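Local coordinates for hypothetical protein PP5205 (Pseudomonas putida, PDB 2G2X) that is of unknown function but adopts the EVE fold, related to ASCH and PUA domains, and so may bind RNA or a modified nucleic acid base, at residues Gln56-Tyr70 and Ala96-Glu110. Sequence-based numbering, arbitrary orientation.
Sequences QPGIAGIARITRAAY and AVDVAHVQTFPRVLE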
ATOM      1  N   GLN A  56      11.950   9.133  -7.173  1.00 15.43           N
ATOM      2  CA  GLN A  56      12.280   7.782  -7.624  1.00 16.94           C
ATOM      3  C   GLN A  56      11.135   6.823  -7.311  1.00 15.90           C
ATOM      4  O   GLN A  56      11.232   5.987  -6.414  1.00 14.72           O
ATOM      5  CB  GLN A  56      13.575   7.272  -6.971  1.00 18.73           C
ATOM      6  CG  GLN A  56      14.157   6.051  -7.694  1.00 24.24           C
ATOM      7  CD  GLN A  56      15.446   5.513  -7.074  1.00 25.89           C
ATOM      8  OE1 GLN A  56      16.257   4.886  -7.757  1.00 27.49           O
ATOM      9  NE2 GLN A  56      15.628   5.738  -5.778  1.00 25.32           N
ATOM     10  N   PRO A  57      10.023   6.943  -8.049  1.00 14.50           N
ATOM     11  CA  PRO A  57       8.868   6.072  -7.829  1.00 14.19           C
ATOM     12  C   PRO A  57       9.176   4.613  -8.166  1.00 14.19           C
ATOM     13  O   PRO A  57       9.875   4.322  -9.144  1.00 14.43           O
ATOM     14  CB  PRO A  57       7.805   6.679  -8.743  1.00 14.21           C
ATOM     15  CG  PRO A  57       8.625   7.219  -9.887  1.00 12.96           C
ATOM     16  CD  PRO A  57       9.775   7.878  -9.157  1.00 13.93           C
ATOM     17  N   GLY A  58       8.655   3.703  -7.348  1.00 13.63           N
ATOM     18  CA  GLY A  58       8.888   2.288  -7.572  1.00 13.20           C
ATOM     19  C   GLY A  58       8.690   1.480  -6.306  1.00 14.30           C
ATOM     20  O   GLY A  58       8.374   2.030  -5.252  1.00 14.60           O
ATOM     21  N   ILE A  59       8.871   0.168  -6.409  1.00 15.03           N
ATOM     22  CA  ILE A  59       8.720  -0.712  -5.260  1.00 14.53           C
ATOM     23  C   ILE A  59      10.009  -0.663  -4.437  1.00 14.15           C
ATOM     24  O   ILE A  59      11.075  -1.048  -4.918  1.00 13.36           O
ATOM     25  CB  ILE A  59       8.426  -2.157  -5.718  1.00 14.69           C
ATOM     26  CG1 ILE A  59       7.101  -2.185  -6.496  1.00 15.37           C
ATOM     27  CG2 ILE A  59       8.375  -3.089  -4.510  1.00 13.63           C
ATOM     28  CD1 ILE A  59       6.713  -3.552  -7.068  1.00 13.15           C
ATOM     29  N   ALA A  60       9.903  -0.185  -3.199  1.00 12.02           N
ATOM     30  CA  ALA A  60      11.065  -0.052  -2.324  1.00 11.47           C
ATOM     31  C   ALA A  60      11.289  -1.207  -1.354  1.00 11.04           C
ATOM     32  O   ALA A  60      12.375  -1.332  -0.774  1.00 10.20           O
ATOM     33  CB  ALA A  60      10.976   1.259  -1.551  1.00 11.42           C
ATOM     34  N   GLY A  61      10.276  -2.047  -1.172  1.00  8.56           N
ATOM     35  CA  GLY A  61      10.434  -3.166  -0.264  1.00  9.21           C
ATOM     36  C   GLY A  61       9.180  -3.973   0.004  1.00  9.22           C
ATOM     37  O   GLY A  61       8.175  -3.847  -0.701  1.00  8.67           O
ATOM     38  N   ILE A  62       9.241  -4.807   1.035  1.00  7.54           N
ATOM     39  CA  ILE A  62       8.118  -5.656   1.398  1.00  7.04           C
ATOM     40  C   ILE A  62       7.727  -5.442   2.847  1.00  6.63           C
ATOM     41  O   ILE A  62       8.585  -5.240   3.703  1.00  6.46           O
ATOM     42  CB  ILE A  62       8.469  -7.150   1.213  1.00  6.91           C
ATOM     43  CG1 ILE A  62       8.849  -7.408  -0.247  1.00  8.29           C
ATOM     44  CG2 ILE A  62       7.285  -8.028   1.647  1.00  4.86           C
ATOM     45  CD1 ILE A  62       9.430  -8.794  -0.506  1.00 10.85           C
ATOM     46  N   ALA A  63       6.426  -5.486   3.108  1.00  5.38           N
ATOM     47  CA  ALA A  63       5.898  -5.331   4.456  1.00  6.13           C
ATOM     48  C   ALA A  63       4.749  -6.323   4.607  1.00  7.96           C
ATOM     49  O   ALA A  63       4.346  -6.960   3.631  1.00  8.89           O
ATOM     50  CB  ALA A  63       5.407  -3.897   4.676  1.00  3.03           C
ATOM     51  N   ARG A  64       4.218  -6.452   5.820  1.00  8.99           N
ATOM     52  CA  ARG A  64       3.129  -7.385   6.071  1.00  9.25           C
ATOM     53  C   ARG A  64       1.984  -6.771   6.875  1.00  7.47           C
ATOM     54  O   ARG A  64       2.166  -5.779   7.577  1.00  7.23           O
ATOM     55  CB  ARG A  64       3.661  -8.618   6.810  1.00 12.84           C
ATOM     56  CG  ARG A  64       4.172  -8.344   8.223  1.00 17.90           C
ATOM     57  CD  ARG A  64       4.583  -9.641   8.920  1.00 24.52           C
ATOM     58  NE  ARG A  64       4.919  -9.435  10.328  1.00 29.99           N
ATOM     59  CZ  ARG A  64       5.981  -8.755  10.751  1.00 32.01           C
ATOM     60  NH1 ARG A  64       6.818  -8.220   9.872  1.00 35.04           N
ATOM     61  NH2 ARG A  64       6.209  -8.605  12.051  1.00 31.02           N
ATOM     62  N   ILE A  65       0.803  -7.375   6.766  1.00  6.17           N
ATOM     63  CA  ILE A  65      -0.380  -6.911   7.484  1.00  6.10           C
ATOM     64  C   ILE A  65      -0.382  -7.513   8.884  1.00  7.40           C
ATOM     65  O   ILE A  65      -0.368  -8.737   9.031  1.00  7.10           O
ATOM     66  CB  ILE A  65      -1.675  -7.351   6.775  1.00  5.34           C
ATOM     67  CG1 ILE A  65      -1.656  -6.886   5.316  1.00  5.26           C
ATOM     68  CG2 ILE A  65      -2.883  -6.789   7.510  1.00  4.31           C
ATOM     69  CD1 ILE A  65      -1.446  -5.386   5.150  1.00  4.16           C
ATOM     70  N   THR A  66      -0.398  -6.655   9.905  1.00  8.13           N
ATOM     71  CA  THR A  66      -0.403  -7.110  11.296  1.00  8.58           C
ATOM     72  C   THR A  66      -1.767  -6.952  11.960  1.00  7.43           C
ATOM     73  O   THR A  66      -1.955  -7.380  13.091  1.00  7.67           O
ATOM     74  CB  THR A  66       0.661  -6.365  12.159  1.00 10.31           C
ATOM     75  OG1 THR A  66       0.477  -4.946  12.047  1.00  7.14           O
ATOM     76  CG2 THR A  66       2.065  -6.739  11.715  1.00  6.97           C
ATOM     77  N   ARG A  67      -2.707  -6.322  11.264  1.00  7.39           N
ATOM     78  CA  ARG A  67      -4.066  -6.153  11.781  1.00  7.48           C
ATOM     79  C   ARG A  67      -5.043  -5.930  10.629  1.00  7.90           C
ATOM     80  O   ARG A  67      -4.905  -4.980   9.857  1.00  6.38           O
ATOM     81  CB  ARG A  67      -4.171  -4.980  12.765  1.00  8.38           C
ATOM     82  CG  ARG A  67      -5.558  -4.910  13.408  1.00  8.70           C
ATOM     83  CD  ARG A  67      -5.796  -3.709  14.341  1.00  8.64           C
ATOM     84  NE  ARG A  67      -7.162  -3.773  14.860  1.00 10.78           N
ATOM     85  CZ  ARG A  67      -7.776  -2.816  15.553  1.00  9.16           C
ATOM     86  NH1 ARG A  67      -7.159  -1.678  15.838  1.00  9.68           N
ATOM     87  NH2 ARG A  67      -9.025  -3.006  15.953  1.00  6.51           N
ATOM     88  N   ALA A  68      -6.028  -6.815  10.520  1.00  8.77           N
ATOM     89  CA  ALA A  68      -7.023  -6.726   9.459  1.00  9.19           C
ATOM     90  C   ALA A  68      -7.833  -5.438   9.572  1.00  8.67           C
ATOM     91  O   ALA A  68      -7.793  -4.748  10.589  1.00  9.83           O
ATOM     92  CB  ALA A  68      -7.942  -7.944   9.497  1.00  6.67           C
ATOM     93  N   ALA A  69      -8.577  -5.130   8.521  1.00  8.79           N
ATOM     94  CA  ALA A  69      -9.374  -3.911   8.472  1.00 10.20           C
ATOM     95  C   ALA A  69     -10.216  -3.605   9.710  1.00 10.28           C
ATOM     96  O   ALA A  69     -10.881  -4.481  10.271  1.00  9.84           O
ATOM     97  CB  ALA A  69     -10.275  -3.932   7.225  1.00  9.98           C
ATOM     98  N   TYR A  70     -10.156  -2.345  10.129  1.00 10.03           N
ATOM     99  CA  TYR A  70     -10.929  -1.831  11.249  1.00  9.71           C
ATOM    100  C   TYR A  70     -11.215  -0.360  10.915  1.00 11.28           C
ATOM    101  O   TYR A  70     -10.526   0.228  10.077  1.00  8.70           O
ATOM    102  CB  TYR A  70     -10.156  -1.957  12.565  1.00 10.16           C
ATOM    103  CG  TYR A  70      -8.884  -1.153  12.656  1.00 11.43           C
ATOM    104  CD1 TYR A  70      -7.729  -1.561  11.989  1.00 10.48           C
ATOM    105  CD2 TYR A  70      -8.819  -0.010  13.451  1.00 10.33           C
ATOM    106  CE1 TYR A  70      -6.537  -0.858  12.116  1.00 11.77           C
ATOM    107  CE2 TYR A  70      -7.630   0.704  13.589  1.00 11.97           C
ATOM    108  CZ  TYR A  70      -6.492   0.272  12.920  1.00 12.91           C
ATOM    109  OH  TYR A  70      -5.304   0.951  13.076  1.00 13.94           O
ATOM    110  N   ALA A  96      -8.812   0.972   7.950  1.00  8.55           N
ATOM    111  CA  ALA A  96      -7.365   1.042   7.997  1.00  8.17           C
ATOM    112  C   ALA A  96      -6.879  -0.350   8.352  1.00  7.21           C
ATOM    113  O   ALA A  96      -7.674  -1.216   8.712  1.00  8.44           O
ATOM    114  CB  ALA A  96      -6.921   2.039   9.062  1.00  8.54           C
ATOM    115  N   VAL A  97      -5.579  -0.574   8.219  1.00  7.07           N
ATOM    116  CA  VAL A  97      -4.980  -1.847   8.589  1.00  6.01           C
ATOM    117  C   VAL A  97      -3.644  -1.454   9.184  1.00  7.43           C
ATOM    118  O   VAL A  97      -3.169  -0.349   8.933  1.00  7.90           O
ATOM    119  CB  VAL A  97      -4.745  -2.780   7.366  1.00  8.24           C
ATOM    120  CG1 VAL A  97      -6.081  -3.187   6.755  1.00  4.99           C
ATOM    121  CG2 VAL A  97      -3.857  -2.095   6.336  1.00  6.90           C
ATOM    122  N   ASP A  98      -3.052  -2.329   9.991  1.00  6.53           N
ATOM    123  CA  ASP A  98      -1.755  -2.027  10.578  1.00  5.64           C
ATOM    124  C   ASP A  98      -0.710  -2.874   9.874  1.00  6.64           C
ATOM    125  O   ASP A  98      -0.963  -4.031   9.532  1.00  6.71           O
ATOM    126  CB  ASP A  98      -1.752  -2.314  12.083  1.00  7.26           C
ATOM    127  CG  ASP A  98      -2.592  -1.320  12.868  1.00  7.03           C
ATOM    128  OD1 ASP A  98      -2.865  -0.218  12.343  1.00  6.52           O
ATOM    129  OD2 ASP A  98      -2.972  -1.637  14.014  1.00  8.12           O
ATOM    130  N   VAL A  99       0.472  -2.304   9.666  1.00  6.87           N
ATOM    131  CA  VAL A  99       1.527  -3.013   8.961  1.00  7.50           C
ATOM    132  C   VAL A  99       2.846  -3.052   9.711  1.00  9.81           C
ATOM    133  O   VAL A  99       3.058  -2.317  10.677  1.00 11.92           O
ATOM    134  CB  VAL A  99       1.789  -2.362   7.585  1.00  8.71           C
ATOM    135  CG1 VAL A  99       0.487  -2.265   6.798  1.00  4.68           C
ATOM    136  CG2 VAL A  99       2.412  -0.976   7.772  1.00  5.71           C
ATOM    137  N   ALA A 100       3.737  -3.922   9.248  1.00  8.55           N
ATOM    138  CA  ALA A 100       5.054  -4.057   9.838  1.00  8.26           C
ATOM    139  C   ALA A 100       6.039  -4.313   8.709  1.00  9.45           C
ATOM    140  O   ALA A 100       5.681  -4.859   7.658  1.00  8.05           O
ATOM    141  CB  ALA A 100       5.076  -5.201  10.844  1.00  9.38           C
ATOM    142  N   HIS A 101       7.276  -3.899   8.936  1.00  9.32           N
ATOM    143  CA  HIS A 101       8.347  -4.037   7.965  1.00 10.63           C
ATOM    144  C   HIS A 101       8.822  -5.466   7.798  1.00 11.40           C
ATOM    145  O   HIS A 101       8.923  -6.214   8.767  1.00 13.26           O
ATOM    146  CB  HIS A 101       9.538  -3.176   8.396  1.00  9.67           C
ATOM    147  CG  HIS A 101      10.751  -3.337   7.531  1.00 10.71           C
ATOM    148  ND1 HIS A 101      10.999  -2.537   6.437  1.00 10.26           N
ATOM    149  CD2 HIS A 101      11.798  -4.195   7.614  1.00  6.69           C
ATOM    150  CE1 HIS A 101      12.147  -2.889   5.886  1.00  9.20           C
ATOM    151  NE2 HIS A 101      12.652  -3.893   6.582  1.00  6.73           N
ATOM    152  N   VAL A 102       9.112  -5.844   6.558  1.00 12.03           N
ATOM    153  CA  VAL A 102       9.638  -7.174   6.285  1.00 11.00           C
ATOM    154  C   VAL A 102      11.019  -7.039   5.649  1.00 10.91           C
ATOM    155  O   VAL A 102      11.988  -7.620   6.130  1.00 10.90           O
ATOM    156  CB  VAL A 102       8.724  -7.991   5.351  1.00 10.70           C
ATOM    157  CG1 VAL A 102       9.430  -9.279   4.942  1.00  9.64           C
ATOM    158  CG2 VAL A 102       7.420  -8.330   6.061  1.00  8.69           C
ATOM    159  N   GLN A 103      11.119  -6.255   4.583  1.00 12.00           N
ATOM    160  CA  GLN A 103      12.405  -6.088   3.918  1.00 14.08           C
ATOM    161  C   GLN A 103      12.490  -4.785   3.141  1.00 14.15           C
ATOM    162  O   GLN A 103      11.500  -4.304   2.585  1.00 14.08           O
ATOM    163  CB  GLN A 103      12.652  -7.264   2.959  1.00 16.56           C
ATOM    164  CG  GLN A 103      14.120  -7.598   2.698  1.00 17.84           C
ATOM    165  CD  GLN A 103      14.294  -8.671   1.628  1.00 20.67           C
ATOM    166  OE1 GLN A 103      15.214  -9.492   1.691  1.00 22.20           O
ATOM    167  NE2 GLN A 103      13.416  -8.661   0.633  1.00 21.11           N
ATOM    168  N   THR A 104      13.679  -4.204   3.114  1.00 14.52           N
ATOM    169  CA  THR A 104      13.892  -2.981   2.359  1.00 15.23           C
ATOM    170  C   THR A 104      14.875  -3.328   1.248  1.00 14.39           C
ATOM    171  O   THR A 104      16.000  -3.745   1.523  1.00 11.17           O
ATOM    172  CB  THR A 104      14.476  -1.847   3.240  1.00 15.67           C
ATOM    173  OG1 THR A 104      15.088  -0.851   2.404  1.00 16.09           O
ATOM    174  CG2 THR A 104      15.506  -2.395   4.188  1.00 20.44           C
ATOM    175  N   PHE A 105      14.440  -3.184  -0.003  1.00 13.92           N
ATOM    176  CA  PHE A 105      15.309  -3.491  -1.138  1.00 14.19           C
ATOM    177  C   PHE A 105      16.487  -2.527  -1.196  1.00 15.90           C
ATOM    178  O   PHE A 105      16.336  -1.338  -0.911  1.00 16.34           O
ATOM    179  CB  PHE A 105      14.533  -3.412  -2.451  1.00 11.39           C
ATOM    180  CG  PHE A 105      13.371  -4.365  -2.531  1.00 10.12           C
ATOM    181  CD1 PHE A 105      13.304  -5.485  -1.698  1.00  8.46           C
ATOM    182  CD2 PHE A 105      12.359  -4.166  -3.463  1.00  9.31           C
ATOM    183  CE1 PHE A 105      12.249  -6.391  -1.795  1.00  9.01           C
ATOM    184  CE2 PHE A 105      11.292  -5.069  -3.574  1.00  9.27           C
ATOM    185  CZ  PHE A 105      11.239  -6.183  -2.737  1.00  9.09           C
ATOM    186  N   PRO A 106      17.675  -3.025  -1.582  1.00 18.47           N
ATOM    187  CA  PRO A 106      18.881  -2.189  -1.676  1.00 18.96           C
ATOM    188  C   PRO A 106      18.649  -1.054  -2.666  1.00 19.59           C
ATOM    189  O   PRO A 106      19.080   0.082  -2.460  1.00 19.48           O
ATOM    190  CB  PRO A 106      19.949  -3.164  -2.186  1.00 19.67           C
ATOM    191  CG  PRO A 106      19.441  -4.513  -1.771  1.00 20.61           C
ATOM    192  CD  PRO A 106      17.957  -4.404  -2.017  1.00 19.23           C
ATOM    193  N   ARG A 107      17.960  -1.386  -3.750  1.00 19.46           N
ATOM    194  CA  ARG A 107      17.653  -0.420  -4.787  1.00 20.15           C
ATOM    195  C   ARG A 107      16.178  -0.517  -5.142  1.00 18.61           C
ATOM    196  O   ARG A 107      15.635  -1.614  -5.311  1.00 15.92           O
ATOM    197  CB  ARG A 107      18.505  -0.691  -6.032  1.00 23.60           C
ATOM    198  CG  ARG A 107      20.011  -0.565  -5.803  1.00 30.47           C
ATOM    199  CD  ARG A 107      20.781  -0.889  -7.077  1.00 34.98           C
ATOM    200  NE  ARG A 107      20.485  -2.238  -7.562  1.00 39.46           N
ATOM    201  CZ  ARG A 107      20.882  -3.360  -6.965  1.00 41.37           C
ATOM    202  NH1 ARG A 107      21.603  -3.305  -5.849  1.00 41.42           N
ATOM    203  NH2 ARG A 107      20.552  -4.540  -7.480  1.00 41.48           N
ATOM    204  N   VAL A 108      15.538   0.639  -5.244  1.00 16.59           N
ATOM    205  CA  VAL A 108      14.128   0.703  -5.592  1.00 14.84           C
ATOM    206  C   VAL A 108      13.911   0.084  -6.966  1.00 13.88           C
ATOM    207  O   VAL A 108      14.714   0.289  -7.877  1.00 13.83           O
ATOM    208  CB  VAL A 108      13.634   2.169  -5.649  1.00 14.42           C
ATOM    209  CG1 VAL A 108      12.245   2.227  -6.274  1.00 13.04           C
ATOM    210  CG2 VAL A 108      13.630   2.778  -4.247  1.00 10.56           C
ATOM    211  N   LEU A 109      12.839  -0.690  -7.106  1.00 13.27           N
ATOM    212  CA  LEU A 109      12.515  -1.282  -8.397  1.00 13.41           C
ATOM    213  C   LEU A 109      11.692  -0.196  -9.071  1.00 14.78           C
ATOM    214  O   LEU A 109      10.475  -0.106  -8.883  1.00 14.55           O
ATOM    215  CB  LEU A 109      11.679  -2.550  -8.226  1.00 13.50           C
ATOM    216  CG  LEU A 109      12.307  -3.639  -7.352  1.00 13.72           C
ATOM    217  CD1 LEU A 109      11.442  -4.894  -7.429  1.00 16.16           C
ATOM    218  CD2 LEU A 109      13.730  -3.941  -7.819  1.00 13.32           C
ATOM    219  N   GLU A 110      12.384   0.641  -9.833  1.00 14.89           N
ATOM    220  CA  GLU A 110      11.787   1.769 -10.524  1.00 14.59           C
ATOM    221  C   GLU A 110      10.563   1.456 -11.368  1.00 13.96           C
ATOM    222  O   GLU A 110      10.459   0.387 -11.972  1.00 14.01           O
ATOM    223  CB  GLU A 110      12.857   2.457 -11.367  1.00 16.89           C
ATOM    224  CG  GLU A 110      14.050   2.884 -10.532  1.00 22.64           C
ATOM    225  CD  GLU A 110      15.099   3.636 -11.321  1.00 25.98           C
ATOM    226  OE1 GLU A 110      16.078   4.105 -10.701  1.00 29.49           O
ATOM    227  OE2 GLU A 110      14.950   3.761 -12.554  1.00 28.26           O
TER
HETATM  228  O   HOH W   1      14.328   0.354  -1.523  1.00  8.59           O
HETATM  229  O   HOH W   2      -4.656  -0.945  15.848  1.00 10.55           O
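Strands 58-65 and 96-105 pair antiparallel as two inner strands of the mixed sheet of this PUA-related domain, and after the chain turns at P106 and R107 the pairing resumes between 108-110 and the start of strand 58-65, where I59 and L109 form a hydrogen-bonded pair. Classic beta bulges break its regularity: V102 N and Q103 N both donate to I62 O from the same face of its carbonyl plane, and T66 and R67 both face D98, T66 N giving D98 O a 2.7 Å bond.

At G61 the F105 ring folds back across the partner strand. G61 CA stands 3.7 Å from the ring centroid, almost on its normal, a CH-pi contact, while I59 CG2 and I62 CG1 reach the CE2 and CZ side of the ring. A side chain on G61 would run into Q103 O. One water donates to both A60 O and F105 O.

At the far end, Y70 has CG between its backbone N and carbonyl carbon (chi1 64°), which swings the ring back over A96 CB and brings OH to D98 OD1 (2.8 Å, on the syn side, 28° out of the carboxylate plane). The R67 guanidinium lies over the ring, with NH1 3.2 Å above its plane, and a water links NH1 to D98 OD2. A leucine in place of Y70 would probably leave D98 OD1 without its hydroxyl donor and the R67 guanidinium without the ring beneath it.

Strand 46-51 flanks 58-65, with F49 making backbone hydrogen bonds to A60 and G61; helix 15-21 packs on A63 and H101, and strand 23-26 borders 95-110, while E23 OE2 is hydrogen-bonded to T66 OG1.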